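Local structure of adhesion and penetration protein autotransporter (Haemophilus influenzae, 3SYJ) at residues Y96-R101 with P119-F124; D169-A174 with K603-M608; A772-K777 with T791-E796. The protein promotes bacterial adherence to and invasion of host cells by directly binding a host cell structure, self-associates in bacterial aggregation, and is probably a serine protease. All blocks are in the same frame, centred on the assembly; numbering follows the deposited sequence.

Contact 1. Residues Y96-R101 with P119-F124; sequences YKIVKR and PRLHKF
The carbonyl oxygen of K100 is gripped by two consecutive residues of the facing segment, R120 and P119: R120 N donates a hydrogen bond to K100 O at 2.7 Å, and P119 CA brings a C-H to K100 O at 3.1 Å. A second strong bond runs from V99 N to R120 O at 2.8 Å, so V99 and K100 both face R120. That is a beta bulge, set in a small antiparallel sheet of the peptidase S6 part of the passenger domain. Beyond it I98 pairs with L121, while the last link, H122 N to K97 O, is weak because the N-H points well off its target (124°). The bulge illustrates how one extra residue redirects side chains. V99 uses both branches: CG1 presses on H122 CB at 3.4 Å, and CG2 lies against the extended methylene chain of R120. The guanidinium of R120 runs on past it to N335 and G337, and helix 332-335 closes over V99. On the face bearing I98 and L121, I98 CG1 touches both P119 CB (3.9 Å) and L121 CD2, and strand 67-69 supplies further cover through I68. Y96 crosses K123 at about a right angle, its CD1 and CE1 against K123 CB and its hydroxyl carried on to E127 and R403. The imidazole of H122 is clasped on both faces. Its ring is swung between its own backbone N and carbonyl carbon (chi1 83°), which slides it beside K97, and K123, bent at its second torsion, lays CG over one face before its amine goes on to D402, R403 and G381. K97 CG stands over the opposite face, 4.2 Å from the ring centroid and offset toward the rim, in a CH-pi contact; Y96 CA meets the ring edge in its plane.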
# COMPACT_ATOMS: atom_id res chain seq x y z
N TYR A 96 -30.87 40.41 41.26
CA TYR A 96 -30.06 40.94 42.36
C TYR A 96 -30.76 42.15 42.96
O TYR A 96 -31.06 43.10 42.25
CB TYR A 96 -28.67 41.32 41.86
CG TYR A 96 -27.86 40.13 41.40
CD1 TYR A 96 -27.17 39.34 42.32
CD2 TYR A 96 -27.79 39.79 40.06
CE1 TYR A 96 -26.45 38.23 41.90
CE2 TYR A 96 -27.07 38.70 39.63
CZ TYR A 96 -26.41 37.92 40.56
OH TYR A 96 -25.70 36.84 40.13
N LYS A 97 -31.02 42.11 44.27
CA LYS A 97 -31.77 43.17 44.94
C LYS A 97 -30.89 44.24 45.59
O LYS A 97 -29.92 43.92 46.27
CB LYS A 97 -32.68 42.59 46.02
CG LYS A 97 -33.70 41.59 45.53
CD LYS A 97 -34.39 40.88 46.69
CE LYS A 97 -35.30 39.76 46.21
NZ LYS A 97 -35.98 39.06 47.34
N ILE A 98 -31.27 45.49 45.40
CA ILE A 98 -30.63 46.61 46.10
C ILE A 98 -31.05 46.60 47.57
O ILE A 98 -32.24 46.60 47.89
CB ILE A 98 -31.04 47.95 45.45
CG1 ILE A 98 -30.38 48.11 44.07
CG2 ILE A 98 -30.69 49.13 46.36
CD1 ILE A 98 -30.96 49.23 43.22
N VAL A 99 -30.06 46.60 48.47
CA VAL A 99 -30.33 46.59 49.90
C VAL A 99 -29.93 47.91 50.53
O VAL A 99 -30.28 48.21 51.67
CB VAL A 99 -29.58 45.44 50.62
CG1 VAL A 99 -29.97 44.10 50.00
CG2 VAL A 99 -28.07 45.65 50.53
N LYS A 100 -29.19 48.72 49.78
CA LYS A 100 -28.75 50.02 50.24
C LYS A 100 -28.36 50.84 49.02
O LYS A 100 -27.52 50.40 48.23
CB LYS A 100 -27.58 49.86 51.19
CG LYS A 100 -27.05 51.16 51.76
CD LYS A 100 -28.10 51.83 52.62
CE LYS A 100 -27.48 52.95 53.44
NZ LYS A 100 -28.50 53.85 54.02
N ARG A 101 -28.96 52.02 48.86
CA ARG A 101 -28.77 52.84 47.66
C ARG A 101 -27.47 53.63 47.69
O ARG A 101 -26.87 53.88 46.64
CB ARG A 101 -29.94 53.81 47.48
CG ARG A 101 -31.30 53.14 47.49
CD ARG A 101 -32.32 53.93 46.69
NE ARG A 101 -33.22 53.00 46.01
CZ ARG A 101 -33.33 52.89 44.69
NH1 ARG A 101 -32.64 53.67 43.87
NH2 ARG A 101 -34.17 52.01 44.19
N PRO A 119 -25.34 51.65 44.82
CA PRO A 119 -26.17 50.62 45.44
C PRO A 119 -25.41 49.34 45.78
O PRO A 119 -24.53 48.91 45.03
CB PRO A 119 -27.22 50.32 44.36
CG PRO A 119 -27.29 51.56 43.55
CD PRO A 119 -25.89 52.12 43.54
N ARG A 120 -25.76 48.76 46.93
CA ARG A 120 -25.25 47.47 47.36
C ARG A 120 -26.32 46.42 47.05
O ARG A 120 -27.51 46.66 47.29
CB ARG A 120 -24.95 47.51 48.86
CG ARG A 120 -24.34 46.25 49.45
CD ARG A 120 -24.30 46.34 50.98
NE ARG A 120 -23.39 45.35 51.56
CZ ARG A 120 -23.49 44.87 52.79
NH1 ARG A 120 -24.47 45.28 53.60
NH2 ARG A 120 -22.62 43.97 53.23
N LEU A 121 -25.90 45.29 46.50
CA LEU A 121 -26.82 44.21 46.12
C LEU A 121 -26.84 43.14 47.21
O LEU A 121 -25.93 43.06 48.02
CB LEU A 121 -26.37 43.59 44.80
CG LEU A 121 -26.23 44.60 43.66
CD1 LEU A 121 -25.70 43.93 42.39
CD2 LEU A 121 -27.55 45.29 43.41
N HIS A 122 -27.88 42.31 47.23
CA HIS A 122 -28.02 41.34 48.30
C HIS A 122 -27.18 40.08 48.10
O HIS A 122 -26.96 39.34 49.05
CB HIS A 122 -29.50 41.02 48.58
CG HIS A 122 -30.10 39.98 47.67
ND1 HIS A 122 -30.09 40.11 46.30
CD2 HIS A 122 -30.75 38.83 47.94
CE1 HIS A 122 -30.70 39.06 45.76
NE2 HIS A 122 -31.10 38.27 46.74
N LYS A 123 -26.69 39.87 46.87
CA LYS A 123 -25.84 38.72 46.57
C LYS A 123 -24.62 39.12 45.75
O LYS A 123 -24.66 40.09 45.00
CB LYS A 123 -26.63 37.68 45.78
CG LYS A 123 -27.72 36.97 46.57
CD LYS A 123 -27.16 35.97 47.55
CE LYS A 123 -28.29 35.22 48.25
NZ LYS A 123 -27.79 34.14 49.15
N PHE A 124 -23.53 38.36 45.89
CA PHE A 124 -22.38 38.51 44.99
C PHE A 124 -22.83 38.16 43.58
O PHE A 124 -23.51 37.16 43.38
CB PHE A 124 -21.23 37.56 45.36
CG PHE A 124 -20.51 37.93 46.63
CD1 PHE A 124 -20.78 39.11 47.30
CD2 PHE A 124 -19.53 37.08 47.15
CE1 PHE A 124 -20.10 39.43 48.47
CE2 PHE A 124 -18.85 37.40 48.31
CZ PHE A 124 -19.13 38.58 48.97

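Contact 2. Residues D169-A174 with K603-M608; sequences DQVAGA and KRWSEM
Ring-face packing dominates, and nearly all of it falls on W605, whose indole is laid against the backbone of Q170 and V171. The helix 603-608 passes the strand 169-172 with axes 9.2 Å apart and steeply inclined (115° between their N-to-C directions), and W605 makes most of the contact across the gap. With CG beside the backbone N (chi1 -73°), the indole reaches out from the helix and lays one face on the strand. Q170 O stands over this face toward the rim, just 3.0 Å from W605 CH2, a tight approach. Beside it V171 CA makes a CH-pi contact, 3.9 Å from the centroid of the six-membered ring. R604 CD lies over the opposite face, giving the indole a cover from its own helix.

Apolar contact continues at the five-membered end, where V171 CG1 rests on W605 CG at 3.8 Å. A separate van der Waals contact sets a methyl against a carboxylate oxygen: about one helical turn on, the extended chain of M608 brings CE to 3.4 Å from D169 OD2, the two side chains meeting at a slant.

Polar bonding, by contrast, plays no part between the strand and the helix. The carboxylate atom OD2 of D169 is occupied by the indole N-H of W161 in the adjoining strand 159-162, while W605 NE1, 4.0 Å from D169 CB, is buried with no hydrogen-bond partner in the model. W161 also meets W605 with the two rings about perpendicular, so two tryptophans from different parts of the chain share this corner. V171 and A172 both face Q159, forming a classic beta bulge at the point where the indole docks. The whole is a domain interface in miniature: an edge strand of the serine-protease domain resting on a short helix that projects from the beta-solenoid stem.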
# COMPACT_ATOMS: atom_id res chain seq x y z
N ASP A 169 -36.83 60.16 14.37
CA ASP A 169 -37.98 59.29 14.58
C ASP A 169 -37.77 58.58 15.90
O ASP A 169 -36.73 57.96 16.11
CB ASP A 169 -38.09 58.24 13.48
CG ASP A 169 -38.45 58.83 12.13
OD1 ASP A 169 -39.01 59.95 12.09
OD2 ASP A 169 -38.16 58.17 11.12
N GLN A 170 -38.75 58.66 16.80
CA GLN A 170 -38.68 57.88 18.03
C GLN A 170 -39.23 56.49 17.80
O GLN A 170 -40.43 56.31 17.62
CB GLN A 170 -39.44 58.55 19.17
CG GLN A 170 -39.13 57.90 20.50
CD GLN A 170 -40.01 58.38 21.63
OE1 GLN A 170 -40.53 57.57 22.40
NE2 GLN A 170 -40.16 59.69 21.74
N VAL A 171 -38.35 55.50 17.80
CA VAL A 171 -38.74 54.15 17.40
C VAL A 171 -39.14 53.28 18.58
O VAL A 171 -39.85 52.28 18.41
CB VAL A 171 -37.62 53.48 16.60
CG1 VAL A 171 -37.31 54.32 15.35
CG2 VAL A 171 -36.38 53.32 17.47
N ALA A 172 -38.72 53.65 19.79
CA ALA A 172 -39.12 52.91 20.99
C ALA A 172 -39.13 53.79 22.25
O ALA A 172 -38.36 54.74 22.36
CB ALA A 172 -38.22 51.70 21.20
N GLY A 173 -40.01 53.45 23.18
CA GLY A 173 -40.03 54.11 24.48
C GLY A 173 -38.81 53.69 25.30
O GLY A 173 -38.05 52.82 24.88
N ALA A 174 -38.63 54.32 26.46
CA ALA A 174 -37.48 54.02 27.30
C ALA A 174 -37.61 52.64 27.91
O ALA A 174 -38.72 52.14 28.05
CB ALA A 174 -37.34 55.05 28.40
N LYS A 603 -44.14 47.07 13.64
CA LYS A 603 -44.34 46.87 12.21
C LYS A 603 -43.77 48.02 11.39
O LYS A 603 -43.04 47.80 10.42
CB LYS A 603 -45.84 46.76 11.92
CG LYS A 603 -46.35 45.37 11.63
CD LYS A 603 -46.45 45.14 10.14
CE LYS A 603 -47.57 44.16 9.80
NZ LYS A 603 -48.09 44.38 8.42
N ARG A 604 -44.10 49.23 11.80
CA ARG A 604 -43.79 50.43 11.03
C ARG A 604 -42.30 50.67 10.88
O ARG A 604 -41.79 50.81 9.76
CB ARG A 604 -44.44 51.65 11.68
CG ARG A 604 -44.03 52.96 11.02
CD ARG A 604 -44.57 54.13 11.80
NE ARG A 604 -44.25 55.40 11.15
CZ ARG A 604 -44.58 56.59 11.65
NH1 ARG A 604 -45.23 56.67 12.80
NH2 ARG A 604 -44.25 57.69 10.99
N TRP A 605 -41.60 50.76 12.00
CA TRP A 605 -40.19 51.10 11.94
C TRP A 605 -39.32 49.94 11.48
O TRP A 605 -38.26 50.16 10.89
CB TRP A 605 -39.73 51.75 13.25
CG TRP A 605 -40.27 53.14 13.34
CD1 TRP A 605 -40.10 54.17 12.44
CD2 TRP A 605 -41.11 53.67 14.37
NE1 TRP A 605 -40.76 55.30 12.86
CE2 TRP A 605 -41.39 55.02 14.04
CE3 TRP A 605 -41.63 53.14 15.55
CZ2 TRP A 605 -42.17 55.83 14.85
CZ3 TRP A 605 -42.41 53.95 16.35
CH2 TRP A 605 -42.68 55.28 15.99
N SER A 606 -39.78 48.71 11.69
CA SER A 606 -39.15 47.55 11.09
C SER A 606 -39.18 47.65 9.56
O SER A 606 -38.18 47.39 8.88
CB SER A 606 -39.83 46.26 11.54
OG SER A 606 -39.63 46.02 12.92
N GLU A 607 -40.34 48.02 9.02
CA GLU A 607 -40.50 48.16 7.57
C GLU A 607 -39.62 49.27 7.02
O GLU A 607 -39.04 49.14 5.94
CB GLU A 607 -41.96 48.42 7.21
CG GLU A 607 -42.80 47.16 7.13
CD GLU A 607 -44.27 47.44 7.41
OE1 GLU A 607 -44.76 48.52 7.03
OE2 GLU A 607 -44.93 46.56 8.02
N MET A 608 -39.52 50.36 7.77
CA MET A 608 -38.67 51.48 7.40
C MET A 608 -37.21 51.05 7.38
O MET A 608 -36.46 51.36 6.44
CB MET A 608 -38.88 52.63 8.38
CG MET A 608 -38.14 53.90 8.02
SD MET A 608 -38.91 55.42 8.60
CE MET A 608 -37.56 56.53 8.25

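Contact 3. Residues A772-K777 with T791-E796; sequences AQFSLK and TTVTLE
F774 turns the edge of its ring to V793, with V793 CG1 near the ring plane and 4.3 Å from F774 CD2. The next pair along, L776 and L795, lie side by side and point the same way, L776 CD2 reaching L795 CG at 4.0 Å. These four residues form the buried face, where strand 766-768 meets F774 and V793 through L768.

The other face is polar. Q773 runs alongside T792, and its extended chain brings NE2 to a water at 2.8 Å that also bonds T794 OG1 at 2.7 Å, bridging the two strands. K777 slants across E796, CD near the carboxylate, yet K777 NZ and E796 OE1 remain 4.9 Å apart.

Five nearly straight backbone hydrogen bonds, from T792 N to A772 O through E796 N to L776 O, keep the strands in register, Q773 beside T792 through K777 beside E796. Strands 754-758 and 810-813 continue the ladder on either side: this is the stacking of successive coils in a right-handed parallel beta-helix, as in pertactin.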
# COMPACT_ATOMS: atom_id res chain seq x y z
N ALA A 772 -21.16 -8.50 -3.97
CA ALA A 772 -21.18 -7.04 -3.88
C ALA A 772 -21.42 -6.39 -5.24
O ALA A 772 -21.14 -6.98 -6.28
CB ALA A 772 -19.89 -6.53 -3.27
N GLN A 773 -21.96 -5.17 -5.22
CA GLN A 773 -22.20 -4.43 -6.46
C GLN A 773 -21.68 -3.00 -6.37
O GLN A 773 -21.85 -2.33 -5.35
CB GLN A 773 -23.68 -4.42 -6.81
CG GLN A 773 -24.22 -5.78 -7.21
CD GLN A 773 -25.50 -5.69 -8.03
OE1 GLN A 773 -26.29 -6.64 -8.07
NE2 GLN A 773 -25.70 -4.55 -8.69
N PHE A 774 -21.06 -2.54 -7.45
CA PHE A 774 -20.60 -1.17 -7.55
C PHE A 774 -21.22 -0.49 -8.75
O PHE A 774 -21.13 -0.99 -9.88
CB PHE A 774 -19.08 -1.08 -7.63
CG PHE A 774 -18.56 0.32 -7.84
CD1 PHE A 774 -18.65 1.27 -6.83
CD2 PHE A 774 -17.97 0.69 -9.04
CE1 PHE A 774 -18.17 2.55 -7.01
CE2 PHE A 774 -17.49 1.97 -9.23
CZ PHE A 774 -17.59 2.91 -8.22
N SER A 775 -21.83 0.66 -8.51
CA SER A 775 -22.53 1.39 -9.55
C SER A 775 -21.93 2.78 -9.76
O SER A 775 -21.73 3.55 -8.81
CB SER A 775 -24.02 1.47 -9.22
OG SER A 775 -24.78 1.84 -10.35
N LEU A 776 -21.63 3.10 -11.01
CA LEU A 776 -21.03 4.38 -11.38
C LEU A 776 -21.97 5.07 -12.34
O LEU A 776 -22.13 4.65 -13.48
CB LEU A 776 -19.69 4.14 -12.06
CG LEU A 776 -18.87 5.35 -12.47
CD1 LEU A 776 -18.53 6.20 -11.25
CD2 LEU A 776 -17.61 4.88 -13.17
N LYS A 777 -22.62 6.14 -11.88
CA LYS A 777 -23.61 6.83 -12.69
C LYS A 777 -23.22 8.28 -12.91
O LYS A 777 -22.77 8.95 -11.99
CB LYS A 777 -24.99 6.79 -12.02
CG LYS A 777 -25.35 5.46 -11.40
CD LYS A 777 -26.73 5.49 -10.78
CE LYS A 777 -27.04 4.18 -10.07
NZ LYS A 777 -28.46 4.09 -9.62
N THR A 791 -19.46 -10.83 -8.21
CA THR A 791 -19.62 -9.37 -8.18
C THR A 791 -20.05 -8.74 -9.50
O THR A 791 -19.70 -9.22 -10.58
CB THR A 791 -18.32 -8.69 -7.70
OG1 THR A 791 -17.26 -8.98 -8.61
CG2 THR A 791 -17.95 -9.17 -6.32
N THR A 792 -20.81 -7.65 -9.40
CA THR A 792 -21.28 -6.93 -10.57
C THR A 792 -20.90 -5.46 -10.53
O THR A 792 -21.18 -4.76 -9.56
CB THR A 792 -22.80 -7.02 -10.71
OG1 THR A 792 -23.21 -8.39 -10.73
CG2 THR A 792 -23.25 -6.34 -11.98
N VAL A 793 -20.25 -4.99 -11.59
CA VAL A 793 -19.96 -3.58 -11.74
C VAL A 793 -20.90 -3.04 -12.80
O VAL A 793 -21.14 -3.70 -13.82
CB VAL A 793 -18.50 -3.34 -12.18
CG1 VAL A 793 -18.28 -1.87 -12.50
CG2 VAL A 793 -17.54 -3.79 -11.10
N THR A 794 -21.45 -1.86 -12.57
CA THR A 794 -22.40 -1.26 -13.50
C THR A 794 -22.09 0.21 -13.77
O THR A 794 -21.83 0.98 -12.85
CB THR A 794 -23.83 -1.37 -12.95
OG1 THR A 794 -24.11 -2.73 -12.61
CG2 THR A 794 -24.84 -0.89 -13.99
N LEU A 795 -22.10 0.59 -15.05
CA LEU A 795 -21.91 1.98 -15.43
C LEU A 795 -23.16 2.52 -16.13
O LEU A 795 -23.74 1.84 -16.99
CB LEU A 795 -20.69 2.13 -16.35
CG LEU A 795 -19.31 2.22 -15.70
CD1 LEU A 795 -18.93 0.93 -15.02
CD2 LEU A 795 -18.25 2.61 -16.73
N GLU A 796 -23.57 3.73 -15.77
CA GLU A 796 -24.66 4.39 -16.48
C GLU A 796 -24.34 5.86 -16.73
O GLU A 796 -24.11 6.62 -15.78
CB GLU A 796 -25.98 4.28 -15.72
CG GLU A 796 -27.16 4.81 -16.52
CD GLU A 796 -28.40 5.06 -15.67
OE1 GLU A 796 -28.41 4.67 -14.48
OE2 GLU A 796 -29.36 5.67 -16.20
O HOH W 1 -23.91 -2.78 -9.94

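Overall arrangement
The three contacts show how chemistry follows position in the fold. Contact 1, the most buried, joins antiparallel neighbours inside the protease domain and mixes backbone bonds, apolar packing and a clasped imidazole. Contact 2 lies at the surface and links residues more than 400 positions apart; it relies on one indole instead of backbone pairing, and docks that same protease domain on the solenoid. Contact 3 belongs to the stem itself, partly buried, with a regular parallel ladder separating an apolar inside from a polar outside. Contacts 1 and 2 have centres about 34 Å apart, whereas contact 3 lies about 74 Å from contact 1, centre to centre, far along the elongated chain.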